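Local coordinates for malic enzyme (Entamoeba histolytica, PDB 3NV9), which probably catalyses the oxidative decarboxylation of malate to pyruvate, with NAD or NADP as the hydride acceptor, at residues Ser17-Ser20 with Gln21-Ala25; Pro306-Lys310 with Ala311-Lys315; Pro331-Tyr334 with Pro335-Lys339. One frame throughout, in Å; residues are numbered along the deposited sequence.

Contact 1: Ser17-Ser20 with Gln21-Ala25. With SO4 (sulfate ion), chain F.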
# COMPACT_ATOMS: atom_id res chain seq x y z
N SER A 17 -20.26 30.03 25.62
CA SER A 17 -20.10 31.49 25.59
C SER A 17 -19.00 32.03 26.52
O SER A 17 -18.20 32.88 26.12
CB SER A 17 -21.41 32.16 25.99
OG SER A 17 -22.07 32.73 24.85
N THR A 18 -18.95 31.51 27.74
CA THR A 18 -18.19 32.15 28.82
C THR A 18 -16.70 31.96 28.68
O THR A 18 -15.92 32.66 29.35
CB THR A 18 -18.60 31.60 30.17
OG1 THR A 18 -18.69 30.17 30.08
CG2 THR A 18 -19.97 32.20 30.59
N LEU A 19 -16.30 31.01 27.82
CA LEU A 19 -14.89 30.74 27.57
C LEU A 19 -14.20 32.00 27.06
O LEU A 19 -14.75 32.73 26.22
CB LEU A 19 -14.69 29.60 26.55
CG LEU A 19 -14.99 28.14 26.93
CD1 LEU A 19 -14.45 27.20 25.86
CD2 LEU A 19 -14.46 27.72 28.30
N SER A 20 -13.01 32.26 27.59
CA SER A 20 -12.13 33.26 27.05
C SER A 20 -11.60 32.78 25.70
O SER A 20 -11.65 31.57 25.37
CB SER A 20 -10.97 33.51 28.01
OG SER A 20 -10.23 32.32 28.20
N GLN A 21 -11.07 33.72 24.94
CA GLN A 21 -10.48 33.44 23.66
C GLN A 21 -9.36 32.39 23.75
O GLN A 21 -9.30 31.49 22.91
CB GLN A 21 -10.04 34.74 23.02
CG GLN A 21 -11.24 35.51 22.43
CD GLN A 21 -11.28 35.55 20.91
OE1 GLN A 21 -11.15 36.65 20.35
NE2 GLN A 21 -11.44 34.38 20.22
N GLU A 22 -8.51 32.52 24.76
CA GLU A 22 -7.48 31.54 25.04
C GLU A 22 -8.07 30.14 25.31
O GLU A 22 -7.79 29.19 24.60
CB GLU A 22 -6.61 32.03 26.21
CG GLU A 22 -5.67 31.00 26.78
CD GLU A 22 -4.68 31.61 27.73
OE1 GLU A 22 -4.63 31.18 28.90
OE2 GLU A 22 -3.96 32.55 27.31
N GLN A 23 -8.91 30.03 26.32
CA GLN A 23 -9.66 28.81 26.57
C GLN A 23 -10.30 28.22 25.30
O GLN A 23 -10.20 27.01 25.06
CB GLN A 23 -10.74 29.00 27.65
CG GLN A 23 -10.22 29.26 29.10
CD GLN A 23 -11.40 29.63 30.06
OE1 GLN A 23 -12.20 30.49 29.72
NE2 GLN A 23 -11.51 28.94 31.22
N ARG A 24 -10.99 29.06 24.53
CA ARG A 24 -11.69 28.59 23.34
C ARG A 24 -10.69 27.97 22.35
O ARG A 24 -10.88 26.83 21.90
CB ARG A 24 -12.58 29.70 22.75
CG ARG A 24 -13.03 29.47 21.29
CD ARG A 24 -14.06 30.53 20.80
NE ARG A 24 -15.20 30.57 21.70
CZ ARG A 24 -16.37 29.99 21.44
NH1 ARG A 24 -16.58 29.34 20.30
NH2 ARG A 24 -17.33 30.07 22.34
N ALA A 25 -9.59 28.68 22.05
CA ALA A 25 -8.53 28.15 21.19
C ALA A 25 -7.92 26.85 21.71
O ALA A 25 -7.69 25.89 20.95
CB ALA A 25 -7.42 29.20 20.90
S SO4 F . -10.81 37.62 26.03
O1 SO4 F . -11.47 38.91 25.76
O2 SO4 F . -11.82 36.60 25.81
O3 SO4 F . -9.64 37.47 25.14
O4 SO4 F . -10.27 37.53 27.39
O HOH W 1 -16.00 32.10 23.94
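Ser20 and Gln23 grip each other reciprocally where helix 21-43 begins. Ser20 N points at Gln23 OE1 over 2.9 Å in a nearly straight bond (170°), reaching the side-chain oxygen in its carbonyl plane. In return Ser20 OG takes the proton of Gln23 N at 3.2 Å. The serine can do this because chi1 is 60°, which tucks OG between its own N and carbonyl carbon and turns it toward the first turn of the helix; OG also lies 3.1 Å from Gln23 OE1. Ser20 O then opens the helical pattern by accepting from Arg24 N at 2.7 Å.

Leu19 adds the apolar part. Its side chain crosses that of Gln23 at a slant, CD2 near Gln23 CB and OE1, while CD1 rests on Arg24 CA at 4.0 Å. A water bridges Leu19 and Arg24, donating to Leu19 O at 2.7 Å and accepting from Arg24 NE at 2.8 Å at the edge of the guanidinium group, which also forms a salt bridge to Glu12. Gln23 NE2 bonds to Val484 O, tying the helix start to helix 470-485. A sulfate, probably from the crystallisation liquor, accepts from Gln21 N, a first-turn amide, as anions commonly do at helix starts. The reciprocal pairing of Ser20 and Gln23 is a capping box at the N-terminus of a long helix.

Contact 2: Pro306-Lys310 with Ala311-Lys315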
# COMPACT_ATOMS: atom_id res chain seq x y z
N PRO A 306 7.34 24.18 19.09
CA PRO A 306 6.55 25.42 19.02
C PRO A 306 7.42 26.57 18.54
O PRO A 306 8.55 26.72 19.02
CB PRO A 306 6.11 25.65 20.47
CG PRO A 306 6.20 24.30 21.11
CD PRO A 306 7.35 23.61 20.45
N GLY A 307 6.95 27.31 17.54
CA GLY A 307 7.69 28.48 17.06
C GLY A 307 7.28 29.71 17.82
O GLY A 307 6.56 29.65 18.82
N VAL A 308 7.78 30.84 17.37
CA VAL A 308 7.43 32.12 17.98
C VAL A 308 7.06 33.14 16.91
O VAL A 308 7.85 33.43 16.03
CB VAL A 308 8.60 32.75 18.75
CG1 VAL A 308 8.12 34.09 19.39
CG2 VAL A 308 9.17 31.81 19.80
N VAL A 309 5.87 33.70 17.04
CA VAL A 309 5.53 34.94 16.38
C VAL A 309 4.99 35.88 17.45
O VAL A 309 4.09 35.51 18.18
CB VAL A 309 4.52 34.70 15.23
CG1 VAL A 309 3.82 36.01 14.79
CG2 VAL A 309 5.22 34.00 14.10
N LYS A 310 5.53 37.09 17.54
CA LYS A 310 5.19 38.01 18.65
C LYS A 310 4.12 39.00 18.24
O LYS A 310 4.08 39.39 17.06
CB LYS A 310 6.44 38.75 19.11
CG LYS A 310 7.50 37.84 19.74
CD LYS A 310 8.75 38.62 20.25
CE LYS A 310 9.74 37.65 20.95
NZ LYS A 310 11.16 38.07 21.01
N ALA A 311 3.24 39.36 19.19
CA ALA A 311 2.22 40.38 19.00
C ALA A 311 2.83 41.69 18.56
O ALA A 311 2.24 42.44 17.75
CB ALA A 311 1.45 40.64 20.30
N GLU A 312 3.97 41.99 19.17
CA GLU A 312 4.68 43.25 18.96
C GLU A 312 5.28 43.31 17.54
O GLU A 312 5.31 44.37 16.95
CB GLU A 312 5.75 43.49 20.04
CG GLU A 312 7.03 42.72 19.80
CD GLU A 312 8.24 43.30 20.55
OE1 GLU A 312 8.18 44.51 20.88
OE2 GLU A 312 9.24 42.55 20.78
N TRP A 313 5.79 42.21 17.02
CA TRP A 313 6.25 42.20 15.62
C TRP A 313 5.12 42.63 14.68
O TRP A 313 5.32 43.46 13.79
CB TRP A 313 6.72 40.82 15.20
CG TRP A 313 7.88 40.31 15.95
CD1 TRP A 313 8.73 41.03 16.78
CD2 TRP A 313 8.39 38.99 15.92
NE1 TRP A 313 9.70 40.21 17.28
CE2 TRP A 313 9.54 38.96 16.75
CE3 TRP A 313 7.98 37.81 15.28
CZ2 TRP A 313 10.28 37.78 16.97
CZ3 TRP A 313 8.73 36.64 15.48
CH2 TRP A 313 9.86 36.63 16.33
N ILE A 314 3.92 42.09 14.92
CA ILE A 314 2.74 42.25 14.07
C ILE A 314 2.28 43.71 14.10
O ILE A 314 2.08 44.32 13.05
CB ILE A 314 1.61 41.23 14.49
CG1 ILE A 314 2.00 39.80 14.06
CG2 ILE A 314 0.28 41.58 13.90
CD1 ILE A 314 1.03 38.69 14.52
N LYS A 315 2.13 44.23 15.32
CA LYS A 315 1.76 45.60 15.62
C LYS A 315 2.66 46.59 14.88
O LYS A 315 2.22 47.65 14.51
CB LYS A 315 1.87 45.77 17.14
CG LYS A 315 1.31 47.04 17.71
CD LYS A 315 1.16 46.93 19.25
CE LYS A 315 2.37 47.53 20.03
NZ LYS A 315 2.27 49.05 20.14
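Lys310, the N-cap of the short helix 311-315, meets the side chains of its first turn while the extended run before it supplies the rest of the contact. Ala311 begins the helix, and its O accepts from Lys315 N. Glu312 follows, its CG 4.1 Å from Lys310 CB; the carboxylate OE2 and Lys310 NZ are 4.9 Å apart, too far for a salt bridge, though their opposite charges may still attract.

Of the helix residues, Trp313 takes the largest share. Its indole lies back along the incoming chain, and Lys310 CB sits over the five-membered ring in a CH-pi contact, 3.7 Å from the centroid and only 8° off the normal. From there the lysine runs on in an extended chain (chi2 -178°), crossing the indole so that CD comes within 3.5 Å of Trp313 NE1. At the far end of the indole, CZ3 approaches Val308 O at 3.4 Å and also meets Val309 CA. Ile314 closes the turn: its N gives a weak bond to Lys310 O, and its CD1 packs against Val309 CG1 at 3.9 Å, the two side chains roughly perpendicular.

Helix 311-315 lies in the connection between strands 297-300 and 322-325, which are parallel neighbours. Trp313 packs on helix 288-292, whereas Val309 and Ile314 face strand 322-325 through Cys325 and Val323.

Contact 3: Pro331-Tyr334 with Pro335-Lys339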
# COMPACT_ATOMS: atom_id res chain seq x y z
N PRO A 331 -0.47 26.72 15.93
CA PRO A 331 0.33 27.75 15.23
C PRO A 331 1.17 28.66 16.15
O PRO A 331 0.92 28.78 17.35
CB PRO A 331 -0.71 28.62 14.58
CG PRO A 331 -1.86 28.53 15.54
CD PRO A 331 -1.89 27.07 15.92
N GLU A 332 2.13 29.33 15.55
CA GLU A 332 3.06 30.16 16.30
C GLU A 332 2.35 31.20 17.17
O GLU A 332 2.86 31.59 18.21
CB GLU A 332 4.01 30.83 15.30
CG GLU A 332 4.94 29.83 14.64
CD GLU A 332 4.38 29.22 13.34
OE1 GLU A 332 3.13 29.07 13.17
OE2 GLU A 332 5.23 28.85 12.50
N ILE A 333 1.19 31.65 16.73
CA ILE A 333 0.38 32.55 17.48
C ILE A 333 -1.04 32.26 17.01
O ILE A 333 -1.24 31.90 15.86
CB ILE A 333 0.76 34.08 17.26
CG1 ILE A 333 0.38 34.89 18.49
CG2 ILE A 333 0.04 34.68 16.04
CD1 ILE A 333 0.53 36.43 18.34
N TYR A 334 -2.04 32.36 17.88
CA TYR A 334 -3.40 32.06 17.43
C TYR A 334 -3.99 33.26 16.67
O TYR A 334 -3.62 34.40 16.94
CB TYR A 334 -4.34 31.67 18.59
CG TYR A 334 -4.17 30.26 19.15
CD1 TYR A 334 -3.64 30.07 20.44
CD2 TYR A 334 -4.58 29.12 18.41
CE1 TYR A 334 -3.51 28.80 21.00
CE2 TYR A 334 -4.46 27.81 18.95
CZ TYR A 334 -3.92 27.68 20.25
OH TYR A 334 -3.82 26.45 20.82
N PRO A 335 -4.90 32.99 15.73
CA PRO A 335 -5.55 34.06 14.94
C PRO A 335 -6.08 35.23 15.78
O PRO A 335 -5.83 36.38 15.41
CB PRO A 335 -6.71 33.31 14.24
CG PRO A 335 -6.18 31.88 14.06
CD PRO A 335 -5.16 31.64 15.19
N TYR A 336 -6.81 34.98 16.86
CA TYR A 336 -7.40 36.11 17.63
C TYR A 336 -6.29 36.98 18.26
O TYR A 336 -6.49 38.20 18.47
CB TYR A 336 -8.33 35.63 18.77
CG TYR A 336 -7.59 35.21 20.04
CD1 TYR A 336 -7.34 36.13 21.08
CD2 TYR A 336 -7.12 33.92 20.19
CE1 TYR A 336 -6.64 35.75 22.26
CE2 TYR A 336 -6.43 33.52 21.34
CZ TYR A 336 -6.19 34.42 22.38
OH TYR A 336 -5.49 33.98 23.46
N GLU A 337 -5.14 36.37 18.57
CA GLU A 337 -3.98 37.14 19.14
C GLU A 337 -3.40 38.00 18.05
O GLU A 337 -3.13 39.16 18.29
CB GLU A 337 -2.86 36.25 19.67
CG GLU A 337 -3.26 35.30 20.76
CD GLU A 337 -2.09 34.47 21.23
OE1 GLU A 337 -1.92 33.33 20.69
OE2 GLU A 337 -1.31 34.96 22.11
N ALA A 338 -3.20 37.41 16.85
CA ALA A 338 -2.73 38.16 15.66
C ALA A 338 -3.71 39.27 15.20
O ALA A 338 -3.27 40.34 14.80
CB ALA A 338 -2.36 37.21 14.48
N LYS A 339 -5.01 39.02 15.30
CA LYS A 339 -6.02 40.05 14.99
C LYS A 339 -5.99 41.23 15.99
O LYS A 339 -6.00 42.40 15.60
CB LYS A 339 -7.42 39.44 14.90
CG LYS A 339 -7.70 38.64 13.61
CD LYS A 339 -8.16 39.53 12.45
CE LYS A 339 -8.03 38.81 11.09
NZ LYS A 339 -9.16 37.83 10.89
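Tyr334 and Glu337 meet in a local contact round the first turn of a helix, with Tyr334 at the N-cap position, at the point where the loop after strand 322-325 turns into helix 335-340 of the nucleotide-binding domain. The glutamate folds back to the start of its own helix: CG is anti to the carbonyl carbon (chi1 -59°), and OE1 accepts from Tyr334 N at 3.0 Å. The bond is nearly straight at 168°, but the amide approaches the anti side of the carboxylate, 31° out of its plane. The first-turn amides would probably stabilise the negative charge held there.

Tyr334 O receives Ala338 N at 3.0 Å, the first full helical bond, and a weak, bent one from Glu337 N. The tyrosine supplies the backbone for this junction, while its ring stands away from the helix with Glu337 OE1 near its edge, 3.7 Å from Tyr334 CD1. Tyr334 CB also touches Pro335 CD at 3.5 Å and Tyr336 CE2.

Ile333 lies against the helix. Its CD1 meets Glu337 CB at 3.6 Å and its CG2 meets Ala338 CB at 3.8 Å. Such apolar contact between Ile333, just before the N-cap, and Ala338, five residues further on, combined with the bond from Tyr334 N to Glu337 OE1, resembles a hydrophobic staple. It lies in the beta-alpha-beta crossover from strand 322-325 to strand 345-348, characteristic of the Rossmann fold.

Three helix starts, met in chain order, illustrate one principle: the residues around an N-cap meet the first turn through backbone bonds and packing. Contacts 2 and 3 belong to successive crossovers of the same Rossmann sheet; their centres are about 8 Å apart and they touch, with Ile314 CD1 3.7 Å from Ala338 CB. Contact 1 comes from the N-terminal helix 21-43, its centre about 14 Å from that of contact 3 and about 20 Å from that of contact 2. It meets only contact 3 of the two, where Gln21 and Glu22 pack on Tyr336 and Ala25 on Tyr334. Contact 3 therefore joins the N-terminal helical region to the nucleotide-binding domain.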